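Local coordinates for protein N-acyl-D-glutamate deacylase (Bordetella bronchiseptica, PDB 3GIP) that hydrolyses the amide bond of N-acyl-D-glutamate, releasing D-glutamate and a carboxylate, as a zinc-containing member of the amidohydrolase superfamily, at residues L201-H215 / E232-T244. Residues are numbered along the deposited sequence; the frame is centred on the assembly and turned at random.
Sequences LEGLARVAAERRRLH and EVLAIGRGTGCAT
The imidazole of H215 meets helix 232-240 at a slant, its CE1 4.3 Å from V233 CG1 and close to I236 CD1, while a water lies in the ring plane at its edge, 2.8 Å from ND1. That water donates to V233 O and T244 OG1, so it ties ring, helix and strand together. F184 stacks on the ring and T186 OG1 is hydrogen-bonded to NE2; with both nitrogens engaged, the rotation of the imidazole is well defined. Placing CG anti to the backbone N (chi1 168°) turns the ring into the layer between strands and helices. C242 SG lies against H215 CB and touches A208 CB at 3.7 Å, filling the joint between helix 201-210 and the strands.

Between the helices, whose axes cross at -50° and approach to 9.6 Å, A205 and A209 present their CB methyls to I236, T240 and C242. The CG2 methyl of I236 meets A205 CB and the CD1 tip of its longer branch meets L201 CB, each at 3.6 Å. T240 turns its methyl toward E202 O and R206 CG, whereas its hydroxyl donates to I236 O. The same OG1 accepts from C242 N, an ST turn leading out of the helix through G241.

Strands 214-218 and 243-246 run parallel, with H215 N giving A243 O a 3.0 Å bond; T244 CA makes a CH···O contact with H215 O. A second water bridges R213 O and A243 N. Strand 214-218, helix 226-240 and strand 243-246 form a beta-alpha-beta unit, as in the TIM-barrel amidohydrolases. The side chain of H215 is about 11 Å from the bound zinc ion. Apolar packing thus joins the helices, while direct and water-mediated hydrogen bonds link the strands and hold the buried imidazole.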
loop_
_atom_site.group_PDB
_atom_site.type_symbol
_atom_site.label_atom_id
_atom_site.label_comp_id
_atom_site.label_asym_id
_atom_site.label_seq_id
_atom_site.Cartn_x
_atom_site.Cartn_y
_atom_site.Cartn_z
ATOM N N LEU A 201 16.420 10.197 11.630
ATOM C CA LEU A 201 15.138 10.263 10.946
ATOM C C LEU A 201 14.758 11.698 10.593
ATOM O O LEU A 201 14.212 11.957 9.517
ATOM C CB LEU A 201 14.064 9.610 11.823
ATOM C CG LEU A 201 14.405 8.161 12.209
ATOM C CD1 LEU A 201 13.347 7.604 13.152
ATOM C CD2 LEU A 201 14.515 7.306 10.948
ATOM N N GLU A 202 15.067 12.631 11.488
ATOM C CA GLU A 202 14.760 14.036 11.253
ATOM C C GLU A 202 15.574 14.562 10.077
ATOM O O GLU A 202 15.086 15.368 9.287
ATOM C CB GLU A 202 15.057 14.860 12.508
ATOM C CG GLU A 202 14.223 14.449 13.709
ATOM C CD GLU A 202 14.610 15.186 14.974
ATOM O OE1 GLU A 202 15.818 15.451 15.161
ATOM O OE2 GLU A 202 13.710 15.485 15.789
ATOM N N GLY A 203 16.819 14.103 9.968
ATOM C CA GLY A 203 17.664 14.534 8.869
ATOM C C GLY A 203 17.039 14.179 7.535
ATOM O O GLY A 203 17.000 14.997 6.615
ATOM N N LEU A 204 16.536 12.951 7.425
ATOM C CA LEU A 204 15.904 12.506 6.191
ATOM C C LEU A 204 14.599 13.267 5.976
ATOM O O LEU A 204 14.261 13.641 4.849
ATOM C CB LEU A 204 15.635 10.999 6.256
ATOM C CG LEU A 204 16.907 10.146 6.320
ATOM C CD1 LEU A 204 16.557 8.689 6.591
ATOM C CD2 LEU A 204 17.667 10.277 5.007
ATOM N N ALA A 205 13.874 13.503 7.064
ATOM C CA ALA A 205 12.608 14.225 6.999
ATOM C C ALA A 205 12.798 15.656 6.493
ATOM O O ALA A 205 11.947 16.186 5.776
ATOM C CB ALA A 205 11.940 14.233 8.375
ATOM N N ARG A 206 13.913 16.284 6.863
ATOM C CA ARG A 206 14.182 17.648 6.412
ATOM C C ARG A 206 14.377 17.661 4.900
ATOM O O ARG A 206 13.929 18.580 4.210
ATOM C CB ARG A 206 15.432 18.217 7.093
ATOM C CG ARG A 206 15.266 18.541 8.569
ATOM C CD ARG A 206 16.350 19.512 9.040
ATOM N NE ARG A 206 17.699 18.971 8.875
ATOM C CZ ARG A 206 18.252 18.071 9.681
ATOM N NH1 ARG A 206 17.576 17.602 10.720
ATOM N NH2 ARG A 206 19.484 17.636 9.447
ATOM N N VAL A 207 15.057 16.640 4.389
ATOM C CA VAL A 207 15.296 16.529 2.957
ATOM C C VAL A 207 13.968 16.350 2.224
ATOM O O VAL A 207 13.734 16.961 1.182
ATOM C CB VAL A 207 16.220 15.329 2.639
ATOM C CG1 VAL A 207 16.358 15.155 1.135
ATOM C CG2 VAL A 207 17.586 15.548 3.278
ATOM N N ALA A 208 13.095 15.509 2.773
ATOM C CA ALA A 208 11.796 15.268 2.153
ATOM C C ALA A 208 10.906 16.508 2.252
ATOM O O ALA A 208 10.292 16.927 1.269
ATOM C CB ALA A 208 11.114 14.076 2.826
ATOM N N ALA A 209 10.853 17.095 3.440
ATOM C CA ALA A 209 10.031 18.276 3.680
ATOM C C ALA A 209 10.384 19.436 2.751
ATOM O O ALA A 209 9.498 20.126 2.242
ATOM C CB ALA A 209 10.166 18.709 5.130
ATOM N N GLU A 210 11.676 19.645 2.526
ATOM C CA GLU A 210 12.132 20.732 1.664
ATOM C C GLU A 210 11.603 20.595 0.241
ATOM O O GLU A 210 11.427 21.589 -0.467
ATOM C CB GLU A 210 13.663 20.778 1.636
ATOM C CG GLU A 210 14.236 21.842 0.706
ATOM C CD GLU A 210 13.886 23.255 1.139
ATOM O OE1 GLU A 210 14.174 24.200 0.372
ATOM O OE2 GLU A 210 13.330 23.426 2.244
ATOM N N ARG A 211 11.345 19.362 -0.174
ATOM C CA ARG A 211 10.848 19.101 -1.516
ATOM C C ARG A 211 9.376 18.704 -1.518
ATOM O O ARG A 211 8.855 18.202 -2.516
ATOM C CB ARG A 211 11.710 18.015 -2.158
ATOM C CG ARG A 211 13.163 18.447 -2.243
ATOM C CD ARG A 211 14.110 17.329 -2.622
ATOM N NE ARG A 211 15.470 17.844 -2.749
ATOM C CZ ARG A 211 16.181 18.351 -1.745
ATOM N NH1 ARG A 211 15.672 18.408 -0.520
ATOM N NH2 ARG A 211 17.399 18.827 -1.971
ATOM N N ARG A 212 8.709 18.955 -0.395
ATOM C CA ARG A 212 7.296 18.634 -0.242
ATOM C C ARG A 212 7.032 17.162 -0.537
ATOM O O ARG A 212 6.090 16.817 -1.251
ATOM C CB ARG A 212 6.447 19.514 -1.164
ATOM C CG ARG A 212 6.596 21.002 -0.887
ATOM C CD ARG A 212 5.715 21.834 -1.803
ATOM N NE ARG A 212 5.913 23.267 -1.592
ATOM C CZ ARG A 212 7.050 23.911 -1.839
ATOM N NH1 ARG A 212 8.102 23.253 -2.311
ATOM N NH2 ARG A 212 7.137 25.215 -1.612
ATOM N N ARG A 213 7.881 16.299 0.014
ATOM C CA ARG A 213 7.737 14.861 -0.170
ATOM C C ARG A 213 7.342 14.230 1.161
ATOM O O ARG A 213 7.382 14.884 2.202
ATOM C CB ARG A 213 9.040 14.259 -0.707
ATOM C CG ARG A 213 9.456 14.824 -2.068
ATOM C CD ARG A 213 8.391 14.604 -3.141
ATOM N NE ARG A 213 8.648 15.413 -4.333
ATOM C CZ ARG A 213 9.565 15.136 -5.255
ATOM N NH1 ARG A 213 10.326 14.056 -5.147
ATOM N NH2 ARG A 213 9.735 15.959 -6.283
ATOM N N LEU A 214 6.975 12.956 1.131
ATOM C CA LEU A 214 6.499 12.267 2.326
ATOM C C LEU A 214 7.437 11.396 3.143
ATOM O O LEU A 214 8.496 10.963 2.686
ATOM C CB LEU A 214 5.318 11.370 1.951
ATOM C CG LEU A 214 3.994 11.947 1.472
ATOM C CD1 LEU A 214 3.235 10.871 0.718
ATOM C CD2 LEU A 214 3.185 12.440 2.661
ATOM N N HIS A 215 7.003 11.154 4.375
ATOM C CA HIS A 215 7.662 10.225 5.273
ATOM C C HIS A 215 6.505 9.304 5.629
ATOM O O HIS A 215 5.570 9.736 6.308
ATOM C CB HIS A 215 8.146 10.842 6.585
ATOM C CG HIS A 215 8.556 9.811 7.596
ATOM N ND1 HIS A 215 8.520 10.035 8.956
ATOM C CD2 HIS A 215 8.993 8.537 7.439
ATOM C CE1 HIS A 215 8.914 8.944 9.592
ATOM N NE2 HIS A 215 9.206 8.020 8.694
ATOM N N GLU A 232 6.333 9.288 18.320
ATOM C CA GLU A 232 7.681 9.396 17.769
ATOM C C GLU A 232 7.694 9.940 16.342
ATOM O O GLU A 232 8.485 10.829 16.019
ATOM C CB GLU A 232 8.385 8.032 17.806
ATOM C CG GLU A 232 9.714 8.003 17.053
ATOM C CD GLU A 232 10.457 6.690 17.205
ATOM O OE1 GLU A 232 9.801 5.649 17.410
ATOM O OE2 GLU A 232 11.706 6.694 17.104
ATOM N N VAL A 233 6.826 9.415 15.484
ATOM C CA VAL A 233 6.799 9.888 14.106
ATOM C C VAL A 233 6.089 11.233 13.970
ATOM O O VAL A 233 6.365 11.991 13.040
ATOM C CB VAL A 233 6.163 8.848 13.148
ATOM C CG1 VAL A 233 7.000 7.579 13.143
ATOM C CG2 VAL A 233 4.732 8.548 13.556
ATOM N N LEU A 234 5.180 11.541 14.890
ATOM C CA LEU A 234 4.497 12.831 14.828
ATOM C C LEU A 234 5.476 13.922 15.255
ATOM O O LEU A 234 5.446 15.033 14.728
ATOM C CB LEU A 234 3.264 12.849 15.738
ATOM C CG LEU A 234 2.066 12.026 15.253
ATOM C CD1 LEU A 234 0.910 12.204 16.227
ATOM C CD2 LEU A 234 1.653 12.472 13.856
ATOM N N ALA A 235 6.349 13.593 16.202
ATOM C CA ALA A 235 7.343 14.547 16.684
ATOM C C ALA A 235 8.266 14.932 15.534
ATOM O O ALA A 235 8.678 16.085 15.411
ATOM C CB ALA A 235 8.147 13.937 17.824
ATOM N N ILE A 236 8.593 13.957 14.695
ATOM C CA ILE A 236 9.450 14.203 13.543
ATOM C C ILE A 236 8.725 15.134 12.578
ATOM O O ILE A 236 9.321 16.049 12.014
ATOM C CB ILE A 236 9.791 12.883 12.817
ATOM C CG1 ILE A 236 10.662 12.010 13.723
ATOM C CG2 ILE A 236 10.495 13.171 11.499
ATOM C CD1 ILE A 236 10.884 10.614 13.198
ATOM N N GLY A 237 7.429 14.900 12.394
ATOM C CA GLY A 237 6.653 15.734 11.497
ATOM C C GLY A 237 6.470 17.151 12.008
ATOM O O GLY A 237 6.548 18.105 11.238
ATOM N N ARG A 238 6.227 17.294 13.306
ATOM C CA ARG A 238 6.029 18.612 13.897
ATOM C C ARG A 238 7.315 19.431 13.883
ATOM O O ARG A 238 7.286 20.647 13.684
ATOM C CB ARG A 238 5.515 18.478 15.334
ATOM C CG ARG A 238 4.137 17.835 15.432
ATOM C CD ARG A 238 3.644 17.745 16.869
ATOM N NE ARG A 238 4.612 17.083 17.735
ATOM C CZ ARG A 238 4.343 16.031 18.502
ATOM N NH1 ARG A 238 3.124 15.502 18.520
ATOM N NH2 ARG A 238 5.300 15.508 19.256
ATOM N N GLY A 239 8.442 18.760 14.087
ATOM C CA GLY A 239 9.713 19.459 14.102
ATOM C C GLY A 239 10.240 19.844 12.734
ATOM O O GLY A 239 10.863 20.894 12.584
ATOM N N THR A 240 9.986 19.009 11.730
ATOM C CA THR A 240 10.475 19.274 10.378
ATOM C C THR A 240 9.421 19.782 9.404
ATOM O O THR A 240 9.756 20.341 8.358
ATOM C CB THR A 240 11.089 18.008 9.754
ATOM O OG1 THR A 240 10.060 17.027 9.568
ATOM C CG2 THR A 240 12.166 17.437 10.658
ATOM N N GLY A 241 8.151 19.583 9.739
ATOM C CA GLY A 241 7.079 20.013 8.858
ATOM C C GLY A 241 6.857 19.024 7.723
ATOM O O GLY A 241 6.104 19.290 6.786
ATOM N N CYS A 242 7.514 17.873 7.809
ATOM C CA CYS A 242 7.395 16.853 6.776
ATOM C C CYS A 242 6.044 16.142 6.802
ATOM O O CYS A 242 5.622 15.634 7.845
ATOM C CB CYS A 242 8.512 15.816 6.937
ATOM S SG CYS A 242 8.667 14.666 5.553
ATOM N N ALA A 243 5.368 16.112 5.655
ATOM C CA ALA A 243 4.081 15.428 5.548
ATOM C C ALA A 243 4.330 13.991 6.005
ATOM O O ALA A 243 5.327 13.373 5.622
ATOM C CB ALA A 243 3.584 15.460 4.111
ATOM N N THR A 244 3.411 13.454 6.803
ATOM C CA THR A 244 3.577 12.119 7.367
ATOM C C THR A 244 2.387 11.194 7.159
ATOM O O THR A 244 1.240 11.633 7.174
ATOM C CB THR A 244 3.828 12.236 8.886
ATOM O OG1 THR A 244 4.975 13.065 9.115
ATOM C CG2 THR A 244 4.049 10.874 9.519
HETATM O O HOH W 1 6.733 20.014 3.567
HETATM O O HOH W 2 6.500 17.267 3.317
HETATM O O HOH W 3 7.217 12.145 10.333
#